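PDB 1UMR: convulxin alpha from Crotalus durissus, which activates platelets by binding the collagen receptor glycoprotein VI, as the alpha subunit of a snake venom C-type lectin-like toxin. Local coordinates for residues A[66-71]-A[126-131]; A[22-27]-A[122-127]. One frame throughout, in Å; residues are numbered along the deposited sequence.

Interaction 1 (A[66-71]-A[126-131])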
# COMPACT_ATOMS: atom_id res chain seq x y z
N SER A 66 -10.19 -26.26 -50.50
CA SER A 66 -9.30 -25.35 -49.80
C SER A 66 -9.80 -24.92 -48.39
O SER A 66 -9.24 -24.05 -47.72
CB SER A 66 -9.08 -24.12 -50.69
OG SER A 66 -10.35 -23.54 -50.90
N HIS A 67 -10.83 -25.59 -47.88
CA HIS A 67 -11.27 -25.33 -46.52
C HIS A 67 -11.33 -26.70 -45.76
O HIS A 67 -11.75 -27.73 -46.34
CB HIS A 67 -12.67 -24.70 -46.62
CG HIS A 67 -12.66 -23.29 -47.08
ND1 HIS A 67 -13.78 -22.50 -47.06
CD2 HIS A 67 -11.66 -22.52 -47.56
CE1 HIS A 67 -13.46 -21.29 -47.47
NE2 HIS A 67 -12.17 -21.27 -47.79
N VAL A 68 -10.92 -26.74 -44.49
CA VAL A 68 -11.01 -28.02 -43.73
C VAL A 68 -11.66 -27.79 -42.38
O VAL A 68 -11.25 -26.90 -41.60
CB VAL A 68 -9.62 -28.72 -43.57
CG1 VAL A 68 -9.78 -30.17 -43.10
CG2 VAL A 68 -8.95 -28.81 -44.90
N SER A 69 -12.69 -28.55 -42.10
CA SER A 69 -13.36 -28.42 -40.78
C SER A 69 -12.39 -28.82 -39.61
O SER A 69 -11.67 -29.80 -39.71
CB SER A 69 -14.60 -29.29 -40.73
OG SER A 69 -15.77 -28.66 -41.28
N ILE A 70 -12.38 -28.07 -38.50
CA ILE A 70 -11.82 -28.59 -37.25
C ILE A 70 -12.94 -28.57 -36.13
O ILE A 70 -14.13 -28.22 -36.37
CB ILE A 70 -10.67 -27.85 -36.86
CG1 ILE A 70 -11.16 -26.48 -36.43
CG2 ILE A 70 -9.65 -27.79 -38.03
CD1 ILE A 70 -10.15 -25.48 -36.22
N GLY A 71 -12.60 -29.02 -34.93
CA GLY A 71 -13.59 -29.54 -33.98
C GLY A 71 -14.07 -28.45 -33.01
O GLY A 71 -14.65 -28.76 -31.95
N PRO A 126 -14.21 -30.85 -46.75
CA PRO A 126 -13.33 -31.88 -46.22
C PRO A 126 -13.06 -31.52 -44.75
O PRO A 126 -13.45 -30.42 -44.31
CB PRO A 126 -12.06 -31.82 -47.11
CG PRO A 126 -12.16 -30.51 -47.86
CD PRO A 126 -13.59 -30.09 -47.85
N PHE A 127 -12.44 -32.45 -44.02
CA PHE A 127 -12.29 -32.33 -42.60
C PHE A 127 -11.17 -33.24 -42.16
O PHE A 127 -10.80 -34.20 -42.92
CB PHE A 127 -13.59 -32.72 -41.96
CG PHE A 127 -14.04 -34.06 -42.32
CD1 PHE A 127 -14.83 -34.24 -43.42
CD2 PHE A 127 -13.72 -35.16 -41.55
CE1 PHE A 127 -15.31 -35.52 -43.78
CE2 PHE A 127 -14.23 -36.42 -41.90
CZ PHE A 127 -15.04 -36.57 -43.06
N VAL A 128 -10.60 -32.92 -40.97
CA VAL A 128 -9.55 -33.73 -40.38
C VAL A 128 -10.05 -34.48 -39.19
O VAL A 128 -10.74 -33.90 -38.39
CB VAL A 128 -8.32 -32.85 -40.02
CG1 VAL A 128 -7.14 -33.65 -39.31
CG2 VAL A 128 -7.80 -32.24 -41.27
N CYS A 129 -9.74 -35.79 -39.09
CA CYS A 129 -10.05 -36.62 -37.92
C CYS A 129 -8.84 -36.82 -36.97
O CYS A 129 -7.67 -36.79 -37.41
CB CYS A 129 -10.57 -37.97 -38.32
SG CYS A 129 -12.20 -37.90 -39.10
N LYS A 130 -9.09 -36.95 -35.68
CA LYS A 130 -8.04 -37.19 -34.69
C LYS A 130 -8.48 -38.19 -33.64
O LYS A 130 -9.64 -38.25 -33.26
CB LYS A 130 -7.47 -35.90 -34.08
CG LYS A 130 -6.72 -36.04 -32.70
CD LYS A 130 -6.47 -34.61 -32.13
CE LYS A 130 -5.78 -34.60 -30.72
NZ LYS A 130 -5.31 -33.24 -30.31
N PHE A 131 -7.57 -39.07 -33.26
CA PHE A 131 -7.82 -40.01 -32.17
C PHE A 131 -6.54 -40.51 -31.52
O PHE A 131 -5.48 -40.37 -32.11
CB PHE A 131 -8.67 -41.17 -32.63
CG PHE A 131 -7.93 -42.26 -33.28
CD1 PHE A 131 -7.87 -42.37 -34.67
CD2 PHE A 131 -7.40 -43.28 -32.51
CE1 PHE A 131 -7.24 -43.44 -35.32
CE2 PHE A 131 -6.78 -44.37 -33.09
CZ PHE A 131 -6.70 -44.48 -34.53
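Ser69 and Phe127 face each other across a single beta bridge, their CA atoms 4.4 Å apart, and one backbone hydrogen bond marks the spot. Ser69 N donates a hydrogen bond to Pro126 O at 3.0 Å, nearly straight at 170°, with the donor tilted slightly from the carbonyl plane. The same oxygen takes a second, weaker approach from the CA-H of Val68, 3.5 Å from CA to Pro126 O, so two consecutive residues converge on one carbonyl. The axes of the short strand segments cross at 43°, consistent with a pairing of a single bridge.

Apolar contact flanks the bridge. Val68 makes its part through one methyl: CG1, anti to the backbone N (chi1 -166°), sits 3.3 Å from Phe127 CA and 3.4 Å from Val128 CG2. On the serine side, Ser69 CB rests against Phe127 CB at 3.8 Å, while the Phe127 ring leads away from strand 67-69. The proline ring lies against the His67 carbonyl, with Pro126 CG 3.2 Å from His67 O.

This buried junction is where the two sheets of the C-type lectin fold meet. Strand 67-74 is an outer strand of the three-stranded sheet and bonds to strand 104-108 through Val68 and Ile70; strand 125-131 belongs to the four-stranded sheet, with Phe127 bonded to Phe19 of strand 14-20. Helix 47-60 lies against both valines through Val57, and a little further along strand 125-131 the Cys129-Cys32 disulfide ties it to helix 25-35.

Interaction 2 (A[22-27]-A[122-127]); sequences EMNWED and IGKIPF
Met23 and Ile125 hold each other by two backbone hydrogen bonds, as an antiparallel hydrogen-bonded pair. Ile125 N reaches Met23 O at 2.8 Å and Met23 N reaches Ile125 O at 2.9 Å, but both bonds are bent, the latter to 142° with its donor well above the carbonyl plane. CA-H groups add to the pairing: Lys124 CA lies 3.2 Å from Met23 O, and Asn24 CA lies 3.1 Å from Gly123 O.

The tight, inward part continues with the methionine. Its side chain runs extended beyond CG, which carries SD to within 3.7 Å of Phe127 CE1. This is a Met-aromatic contact, the sulfur lying obliquely to the ring, 56° off its normal. Phe127 is brought here by a first torsion that sets CG between its backbone N and carbonyl carbon (chi1 56°).

The outer side is looser and polar. Glu22 lays CB and CG over the Lys124 carbonyl oxygen, and its carboxylate continues past the contact. Lys124 bends at its third and fourth torsions and runs beside Asn24, yet Lys124 NZ stays 4.5 Å from Asp27 OD2, too far for a salt bridge. A water closes that gap: it accepts from Lys124 NZ and Asn24 N and donates to Asp27 OD2, linking the lysine to the first turn of the helix, for which Asn24 is the N-cap residue.

Within the C-type lectin fold the contact pins the start of helix 25-35 to the entry of strand 125-131. Inward, Phe127 packs on Ala28 and Cys32 of that helix and on Leu41 of strand 40-41, while Met23 touches Phe31; Trp25 NE1 is hydrogen-bonded to Ile70 O of strand 67-74.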
# COMPACT_ATOMS: atom_id res chain seq x y z
N GLU A 22 -16.89 -34.15 -48.82
CA GLU A 22 -17.48 -32.88 -48.45
C GLU A 22 -18.65 -33.10 -47.48
O GLU A 22 -19.59 -33.80 -47.82
CB GLU A 22 -18.00 -32.24 -49.70
CG GLU A 22 -16.96 -31.43 -50.40
CD GLU A 22 -17.38 -31.02 -51.81
OE1 GLU A 22 -16.79 -30.01 -52.28
OE2 GLU A 22 -18.26 -31.68 -52.44
N MET A 23 -18.61 -32.49 -46.29
CA MET A 23 -19.55 -32.87 -45.28
C MET A 23 -19.76 -31.69 -44.40
O MET A 23 -18.94 -30.83 -44.38
CB MET A 23 -19.02 -34.01 -44.44
CG MET A 23 -19.36 -35.42 -45.02
SD MET A 23 -18.87 -36.68 -43.87
CE MET A 23 -18.69 -38.19 -44.86
N ASN A 24 -20.91 -31.60 -43.76
CA ASN A 24 -21.02 -30.48 -42.85
C ASN A 24 -20.46 -30.94 -41.55
O ASN A 24 -20.14 -32.16 -41.29
CB ASN A 24 -22.50 -30.00 -42.70
CG ASN A 24 -23.41 -31.09 -42.18
OD1 ASN A 24 -24.64 -31.07 -42.41
ND2 ASN A 24 -22.84 -32.01 -41.42
N TRP A 25 -20.38 -29.96 -40.70
CA TRP A 25 -19.64 -30.11 -39.48
C TRP A 25 -20.18 -31.28 -38.63
O TRP A 25 -19.44 -32.15 -38.16
CB TRP A 25 -19.59 -28.78 -38.72
CG TRP A 25 -18.65 -28.77 -37.59
CD1 TRP A 25 -17.41 -28.13 -37.49
CD2 TRP A 25 -18.90 -29.36 -36.32
NE1 TRP A 25 -16.90 -28.28 -36.20
CE2 TRP A 25 -17.81 -29.04 -35.47
CE3 TRP A 25 -19.99 -30.07 -35.79
CZ2 TRP A 25 -17.77 -29.45 -34.13
CZ3 TRP A 25 -19.95 -30.51 -34.45
CH2 TRP A 25 -18.85 -30.16 -33.62
N GLU A 26 -21.45 -31.37 -38.47
CA GLU A 26 -21.79 -32.45 -37.60
C GLU A 26 -21.72 -33.81 -38.32
O GLU A 26 -21.57 -34.87 -37.68
CB GLU A 26 -23.08 -32.16 -36.82
CG GLU A 26 -24.29 -32.78 -37.45
CD GLU A 26 -25.59 -31.96 -37.37
OE1 GLU A 26 -26.40 -32.20 -38.31
OE2 GLU A 26 -25.80 -31.11 -36.43
N ASP A 27 -21.81 -33.83 -39.64
CA ASP A 27 -21.75 -35.14 -40.28
C ASP A 27 -20.31 -35.61 -40.21
O ASP A 27 -20.05 -36.78 -40.05
CB ASP A 27 -22.20 -35.09 -41.74
CG ASP A 27 -23.74 -35.02 -41.88
OD1 ASP A 27 -24.46 -35.38 -40.93
OD2 ASP A 27 -24.30 -34.63 -42.92
N ILE A 122 -23.41 -25.28 -41.68
CA ILE A 122 -23.99 -26.04 -42.81
C ILE A 122 -23.15 -26.17 -44.07
O ILE A 122 -23.48 -26.91 -44.94
CB ILE A 122 -25.50 -25.73 -43.08
CG1 ILE A 122 -25.75 -24.25 -43.32
CG2 ILE A 122 -26.39 -26.30 -41.93
CD1 ILE A 122 -26.82 -24.02 -44.39
N GLY A 123 -21.98 -25.55 -44.15
CA GLY A 123 -21.14 -25.79 -45.32
C GLY A 123 -20.64 -27.24 -45.42
O GLY A 123 -20.34 -27.88 -44.41
N LYS A 124 -20.51 -27.74 -46.64
CA LYS A 124 -20.01 -29.10 -46.89
C LYS A 124 -18.51 -29.13 -47.34
O LYS A 124 -18.18 -28.82 -48.49
CB LYS A 124 -20.97 -29.89 -47.82
CG LYS A 124 -22.44 -29.89 -47.27
CD LYS A 124 -23.54 -30.44 -48.28
CE LYS A 124 -24.24 -31.77 -47.81
NZ LYS A 124 -24.91 -31.86 -46.39
N ILE A 125 -17.60 -29.44 -46.40
CA ILE A 125 -16.21 -29.41 -46.75
C ILE A 125 -15.45 -30.68 -46.24
O ILE A 125 -16.00 -31.49 -45.48
CB ILE A 125 -15.53 -28.14 -46.28
CG1 ILE A 125 -15.86 -27.89 -44.80
CG2 ILE A 125 -15.98 -26.92 -47.11
CD1 ILE A 125 -15.01 -26.79 -44.18
N PRO A 126 -14.21 -30.85 -46.75
CA PRO A 126 -13.33 -31.88 -46.22
C PRO A 126 -13.06 -31.52 -44.75
O PRO A 126 -13.45 -30.42 -44.31
CB PRO A 126 -12.06 -31.82 -47.11
CG PRO A 126 -12.16 -30.51 -47.86
CD PRO A 126 -13.59 -30.09 -47.85
N PHE A 127 -12.44 -32.45 -44.02
CA PHE A 127 -12.29 -32.33 -42.60
C PHE A 127 -11.17 -33.24 -42.16
O PHE A 127 -10.80 -34.20 -42.92
CB PHE A 127 -13.59 -32.72 -41.96
CG PHE A 127 -14.04 -34.06 -42.32
CD1 PHE A 127 -14.83 -34.24 -43.42
CD2 PHE A 127 -13.72 -35.16 -41.55
CE1 PHE A 127 -15.31 -35.52 -43.78
CE2 PHE A 127 -14.23 -36.42 -41.90
CZ PHE A 127 -15.04 -36.57 -43.06
O HOH W 1 -22.96 -33.38 -44.62

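Strand 125-131 is common to both contacts, and Pro126 and Phe127 belong to both; the centres lie about 9 Å apart. Along the chain, segment 22-27 comes first, then 66-71, and both meet 122-131 near the C-terminus, so the C-terminal strand gathers two earlier parts of the lectin domain. Interaction 1 brings in the edge of the three-stranded sheet, close to the centre of the chain; interaction 2 brings in the start of helix 25-35, nearer the surface. They also touch directly where Ile125 of interaction 2 packs on His67 and Ser69 of interaction 1. Together they connect both sheets and the first long helix of this subunit.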